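Local coordinates for cellulose 1,4-beta-cellobiosidase (PDB 4JJJ), which probably hydrolyses cellulose chains to release cellobiose, this chain being the family 48 glycoside hydrolase part of a longer, multidomain enzyme, at residues 105-110 against 115-120; 271-276 against 383-388. The protein carries 1 engineered substitution. All blocks are in the same frame, centred on the assembly; numbering follows the deposited sequence.

Contact 1 (105-110 against 115-120); sequences YIPEQP and YPSPLM. With BGC (beta-D-glucopyranose), chain D.
Q109 and S117 meet between two arms of the (alpha/alpha)6 glycoside hydrolase domain, a proline-rich loop and the short strand 117-118 that follows it. The arms run roughly antiparallel, their directions 148° apart, and line part of the glycan pocket. Proline nitrogens have no hydrogen to donate, and three of the four hydrogen bonds between the arms use a side chain.

Along Q109, CB lies 3.5 Å from Y115 CE1. CG then sits over one face of the Y115 ring, 4.1 Å from the ring centroid, a CH-pi contact in which the flat, electron-rich tyrosine suits an aliphatic neighbour. A bend at chi2 (-78°) stands the amide nearly perpendicular to the ring and brings NE2 to S117 OG, to which it donates at 2.9 Å, with OG close to the amide plane and the bond nearly straight at 164°. Serine fits here because its small hydroxyl can accept and donate at once: OG passes its own hydrogen to P107 O, 2.7 Å away and in the carbonyl plane. Q109 N donates to Y115 OH at 2.9 Å, so ring and hydroxyl hold both side chain and backbone of Q109.

At the other end M120 N donates to Y105 O at 2.9 Å, while one water bridges Y105 N and M120 O. The M120 sulfur lies at the edge of the Y105 ring, a Met-aromatic contact, though the side chain was modelled in two conformers. P118 O is buried without a hydrogen-bond partner and meets the I106 CA-H weakly, CA 3.6 Å away. Branched I106 packs between the arms, its CG2 pressed against S117 CB and its CD1 touching L119 CD1 and, 3.7 Å away, glucose O6.

Contact 2 (271-276 against 383-388); sequences YFKKIG and GSYDTP. With FE (Fe (III) ion), chain N; BGC (beta-D-glucopyranose), chain D.
K273 lies over Y385, and this packing carries most of the contact. CE of K273 is above one face of the ring, offset toward its rim and 4.0 Å from the centroid, in a CH-pi contact; CG sits 3.5 Å from Y385 OH. Bends at chi2 (-73°) and chi3 fold the flexible lysine chain along the ring, so that its methylenes touch the aromatic face while NZ, too distant for more than a weak cation-pi attraction, bonds the backbone oxygens of P124, A281 and C284. Y385 OH also reaches the edge of the Y271 ring, 3.8 Å from CD2.

The polar link between the segments runs through a third residue, D269, whose OD2 pairs with Y385 OH and with the backbone N of Y271 and K273.

Next to Y385, but turned away from the other segment, D386 OD1 binds an iron(III) ion at 2.2 Å that four waters also coordinate; a carboxylate supplies the hard oxygen that Fe(III) prefers.

At the far end of its ring, Y271 donates from OH to glucose O6 at 2.7 Å, the kind of tyrosine-to-sugar hydrogen bond characteristic of a glycan-binding pocket.

Contact 1 closes before contact 2 opens along the chain, and the first joins near neighbours in sequence while the second spans more than a hundred residues. Their centres lie about 14 Å apart on the same side of the chain's centre, within the same family 48 domain. Strand 117-118 of contact 1 pairs in parallel with strand 208-209. The Y105 and Y271 rings pack edge-to-face, and I106 N probably bonds Y271 OH at 3.3 Å. I106, E108 and L119 of contact 1 and Y271 of contact 2 line the glycan pocket, I106 and Y271 touching the same glucose, while 383-388 packs behind them through Y385 and through G383 O, probably bonded to E108 N.

Contact 1 (105-110 against 115-120)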
# COMPACT_ATOMS: atom_id res chain seq x y z
N TYR A 105 14.30 20.23 -0.38
CA TYR A 105 13.70 19.85 0.87
C TYR A 105 12.50 20.70 1.31
O TYR A 105 12.55 21.94 1.24
CB TYR A 105 14.75 19.91 1.96
CG TYR A 105 14.29 19.60 3.35
CD1 TYR A 105 14.10 18.30 3.79
CD2 TYR A 105 14.09 20.59 4.31
CE1 TYR A 105 13.65 18.02 5.05
CE2 TYR A 105 13.70 20.32 5.59
CZ TYR A 105 13.51 19.05 6.03
OH TYR A 105 13.17 18.81 7.33
N ILE A 106 11.46 20.02 1.78
CA ILE A 106 10.35 20.66 2.47
C ILE A 106 10.15 19.86 3.75
O ILE A 106 10.00 18.61 3.68
CB ILE A 106 9.06 20.63 1.61
CG1 ILE A 106 9.18 21.47 0.35
CG2 ILE A 106 7.88 21.05 2.44
CD1 ILE A 106 8.12 21.20 -0.69
N PRO A 107 10.13 20.47 4.91
CA PRO A 107 9.93 19.64 6.11
C PRO A 107 8.53 19.15 6.25
O PRO A 107 7.58 19.85 5.91
CB PRO A 107 10.25 20.63 7.26
CG PRO A 107 9.93 21.92 6.68
CD PRO A 107 10.36 21.90 5.28
N GLU A 108 8.35 17.94 6.73
CA GLU A 108 7.03 17.53 7.15
C GLU A 108 6.68 18.28 8.42
O GLU A 108 7.55 18.66 9.19
CB GLU A 108 6.96 16.00 7.36
CG GLU A 108 7.32 15.31 6.02
CD GLU A 108 7.25 13.77 5.97
OE1 GLU A 108 6.68 13.24 7.02
OE2 GLU A 108 7.79 13.20 4.91
N GLN A 109 5.41 18.54 8.63
CA GLN A 109 5.01 19.30 9.82
C GLN A 109 4.27 18.39 10.80
O GLN A 109 3.60 17.37 10.41
CB GLN A 109 4.14 20.48 9.36
CG GLN A 109 4.74 21.39 8.34
CD GLN A 109 5.74 22.34 8.98
OE1 GLN A 109 5.84 22.40 10.22
NE2 GLN A 109 6.58 22.95 8.16
N PRO A 110 4.21 18.75 12.07
CA PRO A 110 3.57 17.83 13.04
C PRO A 110 2.04 17.67 12.96
O PRO A 110 1.50 16.60 13.39
CB PRO A 110 3.96 18.42 14.37
CG PRO A 110 4.83 19.59 14.17
CD PRO A 110 4.98 19.84 12.71
N TYR A 115 0.76 23.30 7.16
CA TYR A 115 0.82 23.32 5.74
C TYR A 115 0.03 24.53 5.26
O TYR A 115 -1.06 24.82 5.82
CB TYR A 115 0.20 21.97 5.19
CG TYR A 115 1.14 20.82 5.49
CD1 TYR A 115 1.07 20.15 6.69
CD2 TYR A 115 2.09 20.48 4.56
CE1 TYR A 115 1.98 19.15 6.94
CE2 TYR A 115 2.99 19.48 4.80
CZ TYR A 115 2.89 18.81 6.00
OH TYR A 115 3.81 17.73 6.30
N PRO A 116 0.48 25.17 4.20
CA PRO A 116 1.56 24.80 3.36
C PRO A 116 2.94 24.98 3.97
O PRO A 116 3.16 25.89 4.78
CB PRO A 116 1.37 25.70 2.12
CG PRO A 116 0.78 26.96 2.73
CD PRO A 116 -0.23 26.37 3.66
N SER A 117 3.81 23.98 3.70
CA SER A 117 5.15 23.88 4.26
C SER A 117 6.16 24.43 3.26
O SER A 117 6.06 24.25 2.07
CB SER A 117 5.45 22.41 4.53
OG SER A 117 6.61 22.34 5.34
N PRO A 118 7.15 25.23 3.76
CA PRO A 118 8.07 25.91 2.85
C PRO A 118 9.24 25.09 2.32
O PRO A 118 9.76 24.16 2.97
CB PRO A 118 8.64 27.04 3.75
CG PRO A 118 8.65 26.42 5.13
CD PRO A 118 7.45 25.46 5.17
N LEU A 119 9.68 25.47 1.16
CA LEU A 119 10.96 25.04 0.65
C LEU A 119 12.11 25.57 1.48
O LEU A 119 12.08 26.75 1.88
CB LEU A 119 11.16 25.51 -0.77
CG LEU A 119 10.41 24.85 -1.91
CD1 LEU A 119 8.91 24.97 -1.90
CD2 LEU A 119 10.94 25.54 -3.17
N MET A 120 13.11 24.72 1.72
CA MET A 120 14.34 25.09 2.46
C MET A 120 15.57 24.74 1.64
O MET A 120 15.99 23.60 1.51
CB MET A 120 14.37 24.46 3.84
CG MET A 120 13.23 24.91 4.73
SD MET A 120 13.27 24.22 6.37
CE MET A 120 11.87 25.07 7.10
C2 BGC D . 5.84 18.62 -3.31
C3 BGC D . 6.68 19.16 -4.46
C4 BGC D . 8.18 19.11 -4.09
C5 BGC D . 8.54 17.68 -3.65
C6 BGC D . 10.00 17.59 -3.10
C1 BGC D . 6.29 17.19 -3.00
O2 BGC D . 4.50 18.60 -3.75
O3 BGC D . 6.26 20.53 -4.68
O4 BGC D . 9.00 19.38 -5.23
O5 BGC D . 7.66 17.30 -2.58
O6 BGC D . 10.18 18.33 -1.90
O HOH W 1 16.95 21.59 -0.16

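Contact 2 (271-276 against 383-388)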
# COMPACT_ATOMS: atom_id res chain seq x y z
N TYR A 271 15.08 12.41 0.71
CA TYR A 271 15.88 13.39 0.03
C TYR A 271 17.32 12.91 -0.17
O TYR A 271 18.28 13.72 -0.27
CB TYR A 271 15.84 14.73 0.78
CG TYR A 271 14.51 15.40 0.69
CD1 TYR A 271 14.12 16.01 -0.48
CD2 TYR A 271 13.61 15.36 1.80
CE1 TYR A 271 12.82 16.59 -0.59
CE2 TYR A 271 12.34 15.93 1.70
CZ TYR A 271 11.98 16.53 0.48
OH TYR A 271 10.70 17.12 0.46
N PHE A 272 17.49 11.62 -0.36
CA PHE A 272 18.73 10.97 -0.64
C PHE A 272 19.82 11.38 0.38
O PHE A 272 20.96 11.50 0.00
CB PHE A 272 19.16 11.23 -2.11
CG PHE A 272 18.21 10.62 -3.13
CD1 PHE A 272 18.35 9.28 -3.48
CD2 PHE A 272 17.17 11.38 -3.69
CE1 PHE A 272 17.38 8.75 -4.34
CE2 PHE A 272 16.25 10.84 -4.58
CZ PHE A 272 16.35 9.49 -4.86
N LYS A 273 19.42 11.58 1.61
CA LYS A 273 20.42 11.75 2.68
C LYS A 273 21.14 10.49 2.95
O LYS A 273 20.63 9.37 2.83
CB LYS A 273 19.77 12.12 3.95
CG LYS A 273 19.01 13.40 4.00
CD LYS A 273 19.82 14.63 4.00
CE LYS A 273 19.14 15.75 4.81
NZ LYS A 273 20.08 16.91 4.73
N LYS A 274 22.36 10.62 3.44
CA LYS A 274 23.05 9.45 3.89
C LYS A 274 22.27 8.79 5.03
O LYS A 274 21.78 9.45 5.98
CB LYS A 274 24.39 9.86 4.46
CG LYS A 274 25.28 8.73 4.99
CD LYS A 274 26.63 9.36 5.44
CE LYS A 274 27.60 8.32 5.95
NZ LYS A 274 28.25 7.54 4.85
N ILE A 275 22.16 7.48 4.96
CA ILE A 275 21.51 6.75 6.04
C ILE A 275 22.31 6.64 7.29
O ILE A 275 23.52 6.31 7.27
CB ILE A 275 21.13 5.31 5.63
CG1 ILE A 275 20.30 5.31 4.34
CG2 ILE A 275 20.51 4.60 6.83
CD1 ILE A 275 18.94 5.93 4.48
N GLY A 276 21.69 6.97 8.40
CA GLY A 276 22.22 6.61 9.70
C GLY A 276 22.53 7.82 10.54
O GLY A 276 23.24 8.68 10.11
N GLY A 383 9.68 13.06 10.04
CA GLY A 383 9.75 13.62 8.67
C GLY A 383 10.40 15.00 8.48
O GLY A 383 10.23 15.59 7.42
N SER A 384 11.26 15.35 9.41
CA SER A 384 12.03 16.60 9.34
C SER A 384 13.45 16.38 9.89
O SER A 384 14.11 17.31 10.32
CB SER A 384 11.31 17.73 10.04
OG SER A 384 11.11 17.42 11.43
N TYR A 385 13.95 15.14 9.86
CA TYR A 385 15.25 14.79 10.37
C TYR A 385 15.38 15.31 11.85
O TYR A 385 16.44 15.89 12.17
CB TYR A 385 16.41 15.26 9.49
CG TYR A 385 16.27 14.72 8.06
CD1 TYR A 385 16.53 13.42 7.77
CD2 TYR A 385 15.74 15.50 7.04
CE1 TYR A 385 16.26 12.89 6.48
CE2 TYR A 385 15.48 15.00 5.77
CZ TYR A 385 15.76 13.67 5.50
OH TYR A 385 15.50 13.22 4.24
N ASP A 386 14.33 15.15 12.63
CA ASP A 386 14.24 15.67 13.98
C ASP A 386 15.03 14.77 14.89
O ASP A 386 15.62 13.80 14.52
CB ASP A 386 12.79 15.72 14.45
CG ASP A 386 12.48 16.85 15.39
OD1 ASP A 386 13.47 17.47 15.94
OD2 ASP A 386 11.25 17.18 15.42
N THR A 387 15.09 15.21 16.15
CA THR A 387 15.88 14.51 17.16
C THR A 387 15.04 13.50 17.85
O THR A 387 14.03 13.79 18.50
CB THR A 387 16.29 15.57 18.21
OG1 THR A 387 17.15 16.48 17.52
CG2 THR A 387 16.97 14.80 19.38
N PRO A 388 15.38 12.21 17.70
CA PRO A 388 14.60 11.27 18.44
C PRO A 388 14.96 11.18 19.91
O PRO A 388 16.11 11.61 20.23
CB PRO A 388 14.93 9.94 17.77
CG PRO A 388 15.79 10.26 16.67
CD PRO A 388 16.45 11.57 16.96
FE FE N . 13.20 19.25 17.13
C2 BGC D . 5.84 18.62 -3.31
C3 BGC D . 6.68 19.16 -4.46
C4 BGC D . 8.18 19.11 -4.09
C5 BGC D . 8.54 17.68 -3.65
C6 BGC D . 10.00 17.59 -3.10
C1 BGC D . 6.29 17.19 -3.00
O2 BGC D . 4.50 18.60 -3.75
O3 BGC D . 6.26 20.53 -4.68
O4 BGC D . 9.00 19.38 -5.23
O5 BGC D . 7.66 17.30 -2.58
O6 BGC D . 10.18 18.33 -1.90
O HOH W 2 11.32 19.75 16.54
O HOH W 3 13.22 18.32 19.28
O HOH W 4 11.84 17.93 17.69
O HOH W 5 14.42 18.00 18.05